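Local coordinates for protein shikimate dehydrogenase (NADP(+)) (Peptoclostridium difficile, PDB 5DZS) that probably catalyses the reversible NADPH-linked reduction of 3-dehydroshikimate to shikimate, the fourth step of chorismate biosynthesis, and works as a homodimer, at residues 50-60 and 85-95. Sequence-based numbering, arbitrary orientation.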
loop_
_atom_site.group_PDB
_atom_site.type_symbol
_atom_site.label_atom_id
_atom_site.label_comp_id
_atom_site.label_asym_id
_atom_site.label_seq_id
_atom_site.Cartn_x
_atom_site.Cartn_y
_atom_site.Cartn_z
ATOM N N ILE B 50 2.875 13.672 17.185
ATOM C CA ILE B 50 3.425 12.795 16.129
ATOM C C ILE B 50 4.153 13.632 15.094
ATOM O O ILE B 50 5.283 13.355 14.690
ATOM C CB ILE B 50 2.298 11.999 15.430
ATOM C CG1 ILE B 50 1.892 10.824 16.299
ATOM C CG2 ILE B 50 2.726 11.571 14.033
ATOM C CD1 ILE B 50 0.625 10.113 15.806
ATOM N N LYS B 51 3.485 14.669 14.618
ATOM C CA LYS B 51 4.071 15.543 13.618
ATOM C C LYS B 51 5.318 16.231 14.134
ATOM O O LYS B 51 6.340 16.288 13.434
ATOM C CB LYS B 51 3.037 16.592 13.137
ATOM C CG LYS B 51 1.886 15.976 12.387
ATOM C CD LYS B 51 0.759 16.998 12.207
ATOM C CE LYS B 51 -0.472 16.371 11.612
ATOM N NZ LYS B 51 -1.605 17.365 11.689
ATOM N N LEU B 52 5.265 16.762 15.354
ATOM C CA LEU B 52 6.382 17.514 15.893
ATOM C C LEU B 52 7.651 16.662 16.008
ATOM O O LEU B 52 8.725 17.091 15.618
ATOM C CB LEU B 52 6.029 18.092 17.276
ATOM C CG LEU B 52 7.112 18.992 17.863
ATOM C CD1 LEU B 52 7.209 20.322 17.149
ATOM C CD2 LEU B 52 6.872 19.196 19.363
ATOM N N LEU B 53 7.481 15.466 16.541
ATOM C CA LEU B 53 8.602 14.578 16.840
ATOM C C LEU B 53 8.916 13.609 15.708
ATOM O O LEU B 53 9.855 12.816 15.825
ATOM C CB LEU B 53 8.401 13.866 18.182
ATOM C CG LEU B 53 8.249 14.756 19.420
ATOM C CD1 LEU B 53 8.137 13.930 20.696
ATOM C CD2 LEU B 53 9.412 15.700 19.523
ATOM N N GLY B 54 8.182 13.683 14.592
ATOM C CA GLY B 54 8.505 12.818 13.457
ATOM C C GLY B 54 8.331 11.351 13.708
ATOM O O GLY B 54 9.172 10.554 13.282
ATOM N N ILE B 55 7.300 10.987 14.455
ATOM C CA ILE B 55 6.975 9.591 14.704
ATOM C C ILE B 55 6.387 9.049 13.404
ATOM O O ILE B 55 5.325 9.468 12.983
ATOM C CB ILE B 55 6.015 9.423 15.887
ATOM C CG1 ILE B 55 6.510 10.196 17.128
ATOM C CG2 ILE B 55 5.772 7.951 16.170
ATOM C CD1 ILE B 55 7.877 9.771 17.631
ATOM N N GLN B 56 7.087 8.125 12.746
ATOM C CA GLN B 56 6.690 7.711 11.401
ATOM C C GLN B 56 5.352 7.016 11.334
ATOM O O GLN B 56 4.609 7.154 10.343
ATOM C CB GLN B 56 7.781 6.828 10.772
ATOM C CG GLN B 56 7.513 6.485 9.329
ATOM C CD GLN B 56 8.651 5.779 8.662
ATOM O OE1 GLN B 56 9.831 6.062 8.913
ATOM N NE2 GLN B 56 8.303 4.862 7.763
ATOM N N GLY B 57 5.064 6.206 12.323
ATOM C CA GLY B 57 3.792 5.495 12.324
ATOM C C GLY B 57 3.346 5.071 13.688
ATOM O O GLY B 57 4.198 4.790 14.551
ATOM N N VAL B 58 2.037 4.949 13.880
ATOM C CA VAL B 58 1.528 4.392 15.115
ATOM C C VAL B 58 0.389 3.458 14.812
ATOM O O VAL B 58 -0.324 3.628 13.798
ATOM C CB VAL B 58 1.054 5.421 16.169
ATOM C CG1 VAL B 58 2.206 6.335 16.567
ATOM C CG2 VAL B 58 -0.118 6.227 15.684
ATOM N N ASN B 59 0.230 2.452 15.643
ATOM C CA ASN B 59 -1.001 1.708 15.684
ATOM C C ASN B 59 -1.918 2.352 16.704
ATOM O O ASN B 59 -1.466 3.037 17.622
ATOM C CB ASN B 59 -0.740 0.261 16.060
ATOM C CG ASN B 59 -0.037 -0.498 14.970
ATOM O OD1 ASN B 59 1.061 -1.016 15.172
ATOM N ND2 ASN B 59 -0.650 -0.568 13.806
ATOM N N VAL B 60 -3.225 2.092 16.546
ATOM C CA VAL B 60 -4.233 2.637 17.460
ATOM C C VAL B 60 -5.076 1.461 17.902
ATOM O O VAL B 60 -5.543 0.630 17.066
ATOM C CB VAL B 60 -5.111 3.707 16.770
ATOM C CG1 VAL B 60 -6.093 4.337 17.747
ATOM C CG2 VAL B 60 -4.259 4.788 16.163
ATOM N N VAL B 85 -9.862 3.293 12.392
ATOM C CA VAL B 85 -8.470 3.282 11.995
ATOM C C VAL B 85 -7.614 2.610 13.050
ATOM O O VAL B 85 -7.761 2.916 14.234
ATOM C CB VAL B 85 -7.991 4.728 11.760
ATOM C CG1 VAL B 85 -6.465 4.871 11.777
ATOM C CG2 VAL B 85 -8.570 5.222 10.449
ATOM N N ASN B 86 -6.722 1.693 12.653
ATOM C CA ASN B 86 -5.758 1.108 13.593
ATOM C C ASN B 86 -4.307 1.315 13.206
ATOM O O ASN B 86 -3.432 0.854 13.935
ATOM C CB ASN B 86 -6.033 -0.368 13.820
ATOM C CG ASN B 86 -5.630 -1.228 12.660
ATOM O OD1 ASN B 86 -5.278 -0.757 11.578
ATOM N ND2 ASN B 86 -5.664 -2.529 12.890
ATOM N N THR B 87 -4.051 2.021 12.104
ATOM C CA THR B 87 -2.682 2.226 11.604
ATOM C C THR B 87 -2.614 3.637 11.039
ATOM O O THR B 87 -3.429 3.990 10.185
ATOM C CB THR B 87 -2.330 1.176 10.534
ATOM O OG1 THR B 87 -2.419 -0.147 11.101
ATOM C CG2 THR B 87 -0.934 1.382 9.967
ATOM N N ILE B 88 -1.660 4.425 11.510
ATOM C CA ILE B 88 -1.461 5.795 11.041
ATOM C C ILE B 88 -0.035 5.935 10.490
ATOM O O ILE B 88 0.924 5.420 11.114
ATOM C CB ILE B 88 -1.673 6.814 12.179
ATOM C CG1 ILE B 88 -3.146 6.799 12.630
ATOM C CG2 ILE B 88 -1.252 8.237 11.786
ATOM C CD1 ILE B 88 -3.450 7.588 13.888
ATOM N N LEU B 89 0.105 6.637 9.379
ATOM C CA LEU B 89 1.394 6.914 8.737
ATOM C C LEU B 89 1.555 8.429 8.632
ATOM O O LEU B 89 0.642 9.130 8.178
ATOM C CB LEU B 89 1.421 6.319 7.339
ATOM C CG LEU B 89 2.606 6.699 6.440
ATOM C CD1 LEU B 89 3.977 6.328 6.982
ATOM C CD2 LEU B 89 2.399 6.064 5.074
ATOM N N LEU B 90 2.719 8.937 9.027
ATOM C CA LEU B 90 3.114 10.342 8.865
ATOM C C LEU B 90 3.986 10.489 7.623
ATOM O O LEU B 90 5.026 9.850 7.507
ATOM C CB LEU B 90 3.932 10.811 10.084
ATOM C CG LEU B 90 4.579 12.195 9.985
ATOM C CD1 LEU B 90 3.532 13.295 10.040
ATOM C CD2 LEU B 90 5.606 12.350 11.131
ATOM N N ARG B 91 3.551 11.339 6.699
ATOM C CA ARG B 91 4.334 11.694 5.520
ATOM C C ARG B 91 4.121 13.138 5.194
ATOM O O ARG B 91 2.993 13.596 5.073
ATOM C CB ARG B 91 3.956 10.827 4.300
ATOM C CG ARG B 91 4.405 9.394 4.323
ATOM C CD ARG B 91 5.913 9.218 4.289
ATOM N NE ARG B 91 6.231 7.793 4.359
ATOM C CZ ARG B 91 7.428 7.304 4.677
ATOM N NH1 ARG B 91 8.451 8.123 4.933
ATOM N NH2 ARG B 91 7.601 5.988 4.741
ATOM N N GLU B 92 5.235 13.869 5.064
ATOM C CA GLU B 92 5.179 15.281 4.701
ATOM C C GLU B 92 4.197 16.071 5.580
ATOM O O GLU B 92 3.382 16.860 5.106
ATOM C CB GLU B 92 4.891 15.437 3.201
ATOM C CG GLU B 92 6.055 15.027 2.291
ATOM C CD GLU B 92 6.254 13.527 2.096
ATOM O OE1 GLU B 92 5.300 12.831 1.665
ATOM O OE2 GLU B 92 7.407 13.048 2.278
ATOM N N ASN B 93 4.281 15.814 6.880
ATOM C CA ASN B 93 3.512 16.492 7.911
ATOM C C ASN B 93 2.006 16.262 7.876
ATOM O O ASN B 93 1.238 17.016 8.497
ATOM C CB ASN B 93 3.820 18.010 7.899
ATOM C CG ASN B 93 3.711 18.637 9.268
ATOM O OD1 ASN B 93 4.205 18.092 10.254
ATOM N ND2 ASN B 93 3.094 19.807 9.329
ATOM N N MET B 94 1.606 15.196 7.171
ATOM C CA MET B 94 0.215 14.799 7.047
ATOM C C MET B 94 0.052 13.410 7.645
ATOM O O MET B 94 0.995 12.618 7.658
ATOM C CB MET B 94 -0.208 14.768 5.575
ATOM C CG MET B 94 -0.136 16.114 4.890
ATOM S SD MET B 94 -1.344 17.276 5.538
ATOM C CE MET B 94 -2.759 16.833 4.561
ATOM N N LEU B 95 -1.139 13.130 8.158
ATOM C CA LEU B 95 -1.455 11.823 8.723
ATOM C C LEU B 95 -2.466 11.067 7.868
ATOM O O LEU B 95 -3.531 11.591 7.539
ATOM C CB LEU B 95 -1.991 11.943 10.158
ATOM C CG LEU B 95 -1.010 12.586 11.141
ATOM C CD1 LEU B 95 -1.672 12.697 12.517
ATOM C CD2 LEU B 95 0.290 11.843 11.230
HETATM O O HOH W 1 6.240 16.292 10.623
HETATM O O HOH W 2 6.154 19.296 11.913
#
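The carbonyl oxygen of Asn-86 is held by two donors of the neighbouring strand, which approach from opposite faces of its plane: Val-60 N at 2.9 Å and, from a side chain, Asn-59 ND2, 3.1 Å from Asn-86 O. This grip secures one end of an antiparallel strand pair, 57-60 with 87-91, in the mixed sheet of the substrate-binding domain of shikimate dehydrogenases, and illustrates how main-chain pairing can position the backbone of a probable site residue. Asn-86 and Thr-87 both face Tyr-98 in a classic beta bulge. Asn-86 ND2 is hydrogen-bonded to Thr-100 OG1, and its side chain lies close to those of Asp-101 and Gln-239; Asn-86, Asp-101 and Gln-239 are predicted to bind shikimate. Asn-59 is steadied in turn by Tyr-33 and Ser-243, and the Asn-86 oxygen lies almost in the plane of the Asn-59 amide.

From there Val-58 and Ile-88 form a hydrogen-bonded pair, the shorter bond running 2.8 Å from Ile-88 N to Val-58 O. Their side chains lie next to one another on one face, where Ile-88 CD1 touches Val-60 CG2 at 3.7 Å. The last bond of the series, Leu-90 N to Gln-56 O, is almost straight at the hydrogen (179°).

On the N-terminal side of strand 57-60 lies helix 46-53, whose Schellman motif at Gly-54 packs against Leu-90 CD2. That methyl comes within 3.4 Å of Ile-55 O because chi1 (172°) swings CG away from the main-chain nitrogen, while CD1 meets Lys-51 CG. The extended Lys-51 chain crosses Asn-93 of the type I' turn 91-94 at about a right angle, its amine salt-bridged to Asp-47. At the outer edge a water lies 2.8 Å from Lys-51 O and 2.7 Å from Asn-93 OD1, linking helix to hairpin.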